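Local coordinates for protein enoyl-CoA hydratase (Mycolicibacterium smegmatis, PDB 7MCM) that probably catalyses the reversible hydration of trans-2-enoyl-CoA thioesters to (3S)-3-hydroxyacyl-CoA, as a member of the enoyl-CoA hydratase/isomerase (crotonase) family, at residues S53-T58 against C105-I110; I110-G115 against L130-E135. One frame throughout, in Å; residues are numbered along the deposited sequence.

In the fold
Contacts 1 and 2 are successive seams of the mixed sheet that forms the core of this crotonase-fold subunit, and their centres lie 13 Å apart. Strand 109-113 serves both: one edge pairs with strand 54-59, at Val109 and Ile110 in contact 1, and the other edge with strand 130-134 in contact 2, and Ile110 belongs to each. Along the chain contact 1 is complete before contact 2 is; the second partner strand follows after helix 120-127. The contacts also touch directly, since Leu57 O accepts a probable hydrogen bond from Ala112 N at 2.8 Å. Three parallel strands are thereby joined into one buried layer, with helix 197-209 packed along one face.

Contact 1: S53-T58 against C105-I110; sequences SVVILT and CEVPVI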
# COMPACT_ATOMS: atom_id res chain seq x y z
N SER B 53 -31.32 2.40 -5.98
CA SER B 53 -30.11 2.64 -6.75
C SER B 53 -29.37 3.92 -6.39
O SER B 53 -28.20 4.04 -6.74
CB SER B 53 -30.44 2.70 -8.26
OG SER B 53 -30.67 1.40 -8.78
N VAL B 54 -30.03 4.89 -5.74
CA VAL B 54 -29.41 6.17 -5.40
C VAL B 54 -30.01 6.64 -4.08
O VAL B 54 -31.21 6.46 -3.83
CB VAL B 54 -29.66 7.25 -6.48
CG1 VAL B 54 -28.81 8.49 -6.20
CG2 VAL B 54 -29.38 6.73 -7.87
N VAL B 55 -29.17 7.25 -3.24
CA VAL B 55 -29.60 7.95 -2.02
C VAL B 55 -29.24 9.42 -2.18
O VAL B 55 -28.13 9.75 -2.61
CB VAL B 55 -28.95 7.36 -0.75
CG1 VAL B 55 -29.11 8.30 0.47
CG2 VAL B 55 -29.54 6.01 -0.42
N ILE B 56 -30.21 10.29 -1.88
CA ILE B 56 -29.97 11.72 -1.71
C ILE B 56 -29.95 12.01 -0.21
O ILE B 56 -30.94 11.76 0.49
CB ILE B 56 -31.05 12.57 -2.40
CG1 ILE B 56 -31.02 12.38 -3.92
CG2 ILE B 56 -30.89 14.03 -1.98
CD1 ILE B 56 -32.23 13.02 -4.63
N LEU B 57 -28.85 12.57 0.29
CA LEU B 57 -28.71 12.90 1.71
C LEU B 57 -28.78 14.41 1.88
O LEU B 57 -28.03 15.14 1.24
CB LEU B 57 -27.39 12.36 2.27
CG LEU B 57 -27.06 12.70 3.73
CD1 LEU B 57 -28.08 12.08 4.69
CD2 LEU B 57 -25.64 12.26 4.04
N THR B 58 -29.68 14.87 2.75
CA THR B 58 -29.89 16.30 2.91
C THR B 58 -30.36 16.55 4.35
O THR B 58 -30.58 15.62 5.12
CB THR B 58 -30.90 16.80 1.87
OG1 THR B 58 -30.82 18.22 1.75
CG2 THR B 58 -32.31 16.39 2.23
N CYS B 105 -21.91 1.16 2.27
CA CYS B 105 -23.09 1.49 1.47
C CYS B 105 -22.84 1.21 0.00
O CYS B 105 -21.97 1.84 -0.62
CB CYS B 105 -23.48 2.95 1.67
SG CYS B 105 -25.06 3.38 0.87
N GLU B 106 -23.64 0.31 -0.57
CA GLU B 106 -23.45 -0.12 -1.95
C GLU B 106 -24.06 0.83 -2.97
O GLU B 106 -23.76 0.70 -4.16
CB GLU B 106 -24.04 -1.51 -2.17
CG GLU B 106 -23.55 -2.53 -1.20
CD GLU B 106 -24.21 -3.87 -1.43
OE1 GLU B 106 -24.91 -4.02 -2.46
OE2 GLU B 106 -24.04 -4.76 -0.57
N VAL B 107 -24.93 1.74 -2.55
CA VAL B 107 -25.57 2.61 -3.53
C VAL B 107 -24.88 3.97 -3.49
O VAL B 107 -24.39 4.39 -2.43
CB VAL B 107 -27.09 2.72 -3.30
CG1 VAL B 107 -27.70 1.33 -3.01
CG2 VAL B 107 -27.41 3.67 -2.20
N PRO B 108 -24.80 4.66 -4.63
CA PRO B 108 -24.26 6.03 -4.64
C PRO B 108 -25.07 6.95 -3.75
O PRO B 108 -26.30 6.85 -3.67
CB PRO B 108 -24.36 6.45 -6.11
CG PRO B 108 -24.64 5.21 -6.88
CD PRO B 108 -25.15 4.16 -5.97
N VAL B 109 -24.37 7.88 -3.10
CA VAL B 109 -24.97 8.86 -2.19
C VAL B 109 -24.64 10.26 -2.70
O VAL B 109 -23.47 10.63 -2.82
CB VAL B 109 -24.48 8.69 -0.74
CG1 VAL B 109 -25.15 9.72 0.14
CG2 VAL B 109 -24.79 7.28 -0.22
N ILE B 110 -25.68 11.06 -2.94
CA ILE B 110 -25.54 12.46 -3.33
C ILE B 110 -25.82 13.32 -2.09
O ILE B 110 -26.90 13.24 -1.51
CB ILE B 110 -26.51 12.81 -4.47
CG1 ILE B 110 -26.12 12.06 -5.75
CG2 ILE B 110 -26.56 14.32 -4.73
CD1 ILE B 110 -27.33 11.91 -6.69
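Val55 and Val107 meet because of how each valine is turned: Val55 has CG1 anti to its backbone nitrogen (chi1 165°), which leaves CG2 beside that nitrogen, while Val107 (chi1 -44°) lodges CG2 between its own nitrogen and carbonyl carbon. The two CG2 methyls come to 3.6 Å, the side chains crossing at about a right angle. Val109 lies on the same face of the sheet as Val55 and brings its CG1 to 4.1 Å from Leu57 CB. On the other face Ile110 reaches back with the end of its longer branch, CD1 sitting 3.8 Å from Val54 CG1.

Between these layers the backbones pair as neighbouring parallel strands of the crotonase-fold sheet. Val55 is held by both of its backbone polar atoms: its N donates to Pro108 O at 2.9 Å, and its O accepts from Ile110 N at 2.8 Å. Leu57 N then donates to Ile110 O at 2.7 Å, and all three bonds are nearly straight. Ahead of the strand, Pro108 lays its ring CD 3.1 Å from Ser53 O.

Strand 16-21 flanks 53-58 through backbone bonds such as those of Ile56 with Gln17 and Trp19. Helix 197-209 packs on Val54 and Ile56, helix 213-226 touches Ser53, Val107 and Pro108, and Leu172 of a second subunit also rests on Pro108.

Contact 2: I110-G115 against L130-E135; sequences IAAVNG and LRIAAE
Ile110 and Leu130 lie side by side and point the same way, Ile110 CG1 resting 4.2 Å from Leu130 CB. Farther along that face Ala112 stands beside Ile132, a looser pair with CB and CG1 4.5 Å apart. Ile132 carries CG1 between its backbone nitrogen and carbonyl carbon (chi1 64°), a turn that sets this branch over the neighbouring strand, 3.9 Å from Ala111 O. On the opposite face the meeting groups lie close to the backbone: Ala111 CB touches the CG methylene of Arg131 at 3.8 Å, and Val113 CB approaches Ala133 CB. Beyond CG the arginine bends at chi3 and leads its guanidinium away from strand 109-113; NE bonds to Leu187 O, and NH1 to the carbonyls of Ala125 and Cys128, so its polar end is held by backbone oxygens.

These strands are neighbouring parallel strands of the crotonase core, linked by a path that includes helix 120-127. The axes of strands 110-113 and 130-134 run 17° from parallel, and four backbone hydrogen bonds join them. Leu130 O receives Ala111 N, Ala111 O receives Ile132 N, Ile132 O receives Val113 N, and Val113 O receives Ala134 N at 2.9 Å.

Past the last bond, Ala134 CB lies against Asn114 O at 3.9 Å, whereas the Asn114 amide turns to the end of strand 54-59 and the loop after it, with OD1 accepting from Gly59 N and ND2 donating to Phe63 O. Helix 197-209 packs on Leu130 and Ile132, and Ala165 of a second subunit touches Leu130 and Arg131.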
# COMPACT_ATOMS: atom_id res chain seq x y z
N ILE B 110 -25.68 11.06 -2.94
CA ILE B 110 -25.54 12.46 -3.33
C ILE B 110 -25.82 13.32 -2.09
O ILE B 110 -26.90 13.24 -1.51
CB ILE B 110 -26.51 12.81 -4.47
CG1 ILE B 110 -26.12 12.06 -5.75
CG2 ILE B 110 -26.56 14.32 -4.73
CD1 ILE B 110 -27.33 11.91 -6.69
N ALA B 111 -24.84 14.14 -1.68
CA ALA B 111 -25.08 15.11 -0.61
C ALA B 111 -25.71 16.36 -1.21
O ALA B 111 -25.09 17.03 -2.05
CB ALA B 111 -23.78 15.48 0.11
N ALA B 112 -26.94 16.67 -0.80
CA ALA B 112 -27.59 17.91 -1.21
C ALA B 112 -27.46 18.87 -0.03
O ALA B 112 -28.28 18.87 0.89
CB ALA B 112 -29.04 17.67 -1.64
N VAL B 113 -26.40 19.68 -0.05
CA VAL B 113 -26.02 20.47 1.11
C VAL B 113 -26.87 21.75 1.08
O VAL B 113 -26.60 22.68 0.31
CB VAL B 113 -24.52 20.76 1.12
CG1 VAL B 113 -24.10 21.46 2.42
CG2 VAL B 113 -23.75 19.43 0.95
N ASN B 114 -27.89 21.80 1.93
CA ASN B 114 -28.88 22.86 1.93
C ASN B 114 -28.52 24.03 2.84
O ASN B 114 -29.21 25.06 2.81
CB ASN B 114 -30.24 22.30 2.36
CG ASN B 114 -30.16 21.60 3.71
OD1 ASN B 114 -29.49 20.58 3.85
ND2 ASN B 114 -30.84 22.17 4.71
N GLY B 115 -27.47 23.90 3.64
CA GLY B 115 -27.10 24.96 4.56
C GLY B 115 -25.79 24.64 5.22
O GLY B 115 -24.99 23.90 4.65
N LEU B 130 -21.03 12.40 -4.37
CA LEU B 130 -21.22 13.62 -5.15
C LEU B 130 -21.80 14.66 -4.21
O LEU B 130 -22.60 14.32 -3.35
CB LEU B 130 -22.21 13.41 -6.32
CG LEU B 130 -21.79 12.48 -7.44
CD1 LEU B 130 -22.88 12.31 -8.46
CD2 LEU B 130 -20.58 13.11 -8.09
N ARG B 131 -21.40 15.92 -4.39
CA ARG B 131 -21.96 17.02 -3.62
C ARG B 131 -22.51 18.08 -4.55
O ARG B 131 -21.86 18.45 -5.54
CB ARG B 131 -20.94 17.66 -2.70
CG ARG B 131 -20.65 16.90 -1.43
CD ARG B 131 -19.21 17.18 -0.98
NE ARG B 131 -18.25 16.71 -1.97
CZ ARG B 131 -17.96 15.43 -2.15
NH1 ARG B 131 -18.55 14.48 -1.43
NH2 ARG B 131 -17.05 15.09 -3.06
N ILE B 132 -23.71 18.58 -4.23
CA ILE B 132 -24.23 19.82 -4.78
C ILE B 132 -24.73 20.64 -3.60
O ILE B 132 -25.03 20.10 -2.53
CB ILE B 132 -25.35 19.58 -5.81
CG1 ILE B 132 -26.55 18.93 -5.15
CG2 ILE B 132 -24.88 18.68 -6.94
CD1 ILE B 132 -27.73 18.73 -6.10
N ALA B 133 -24.83 21.95 -3.80
CA ALA B 133 -25.09 22.85 -2.67
C ALA B 133 -26.07 23.94 -3.05
O ALA B 133 -26.13 24.39 -4.20
CB ALA B 133 -23.80 23.51 -2.15
N ALA B 134 -26.84 24.38 -2.04
CA ALA B 134 -27.63 25.60 -2.11
C ALA B 134 -26.72 26.82 -1.96
O ALA B 134 -25.65 26.75 -1.35
CB ALA B 134 -28.69 25.63 -1.00
N GLU B 135 -27.19 27.95 -2.49
CA GLU B 135 -26.42 29.19 -2.39
C GLU B 135 -26.17 29.60 -0.94
O GLU B 135 -25.19 30.30 -0.67
CB GLU B 135 -27.12 30.32 -3.16
CG GLU B 135 -27.11 30.12 -4.68
CD GLU B 135 -27.77 31.26 -5.44
OE1 GLU B 135 -28.43 32.11 -4.81
OE2 GLU B 135 -27.63 31.29 -6.68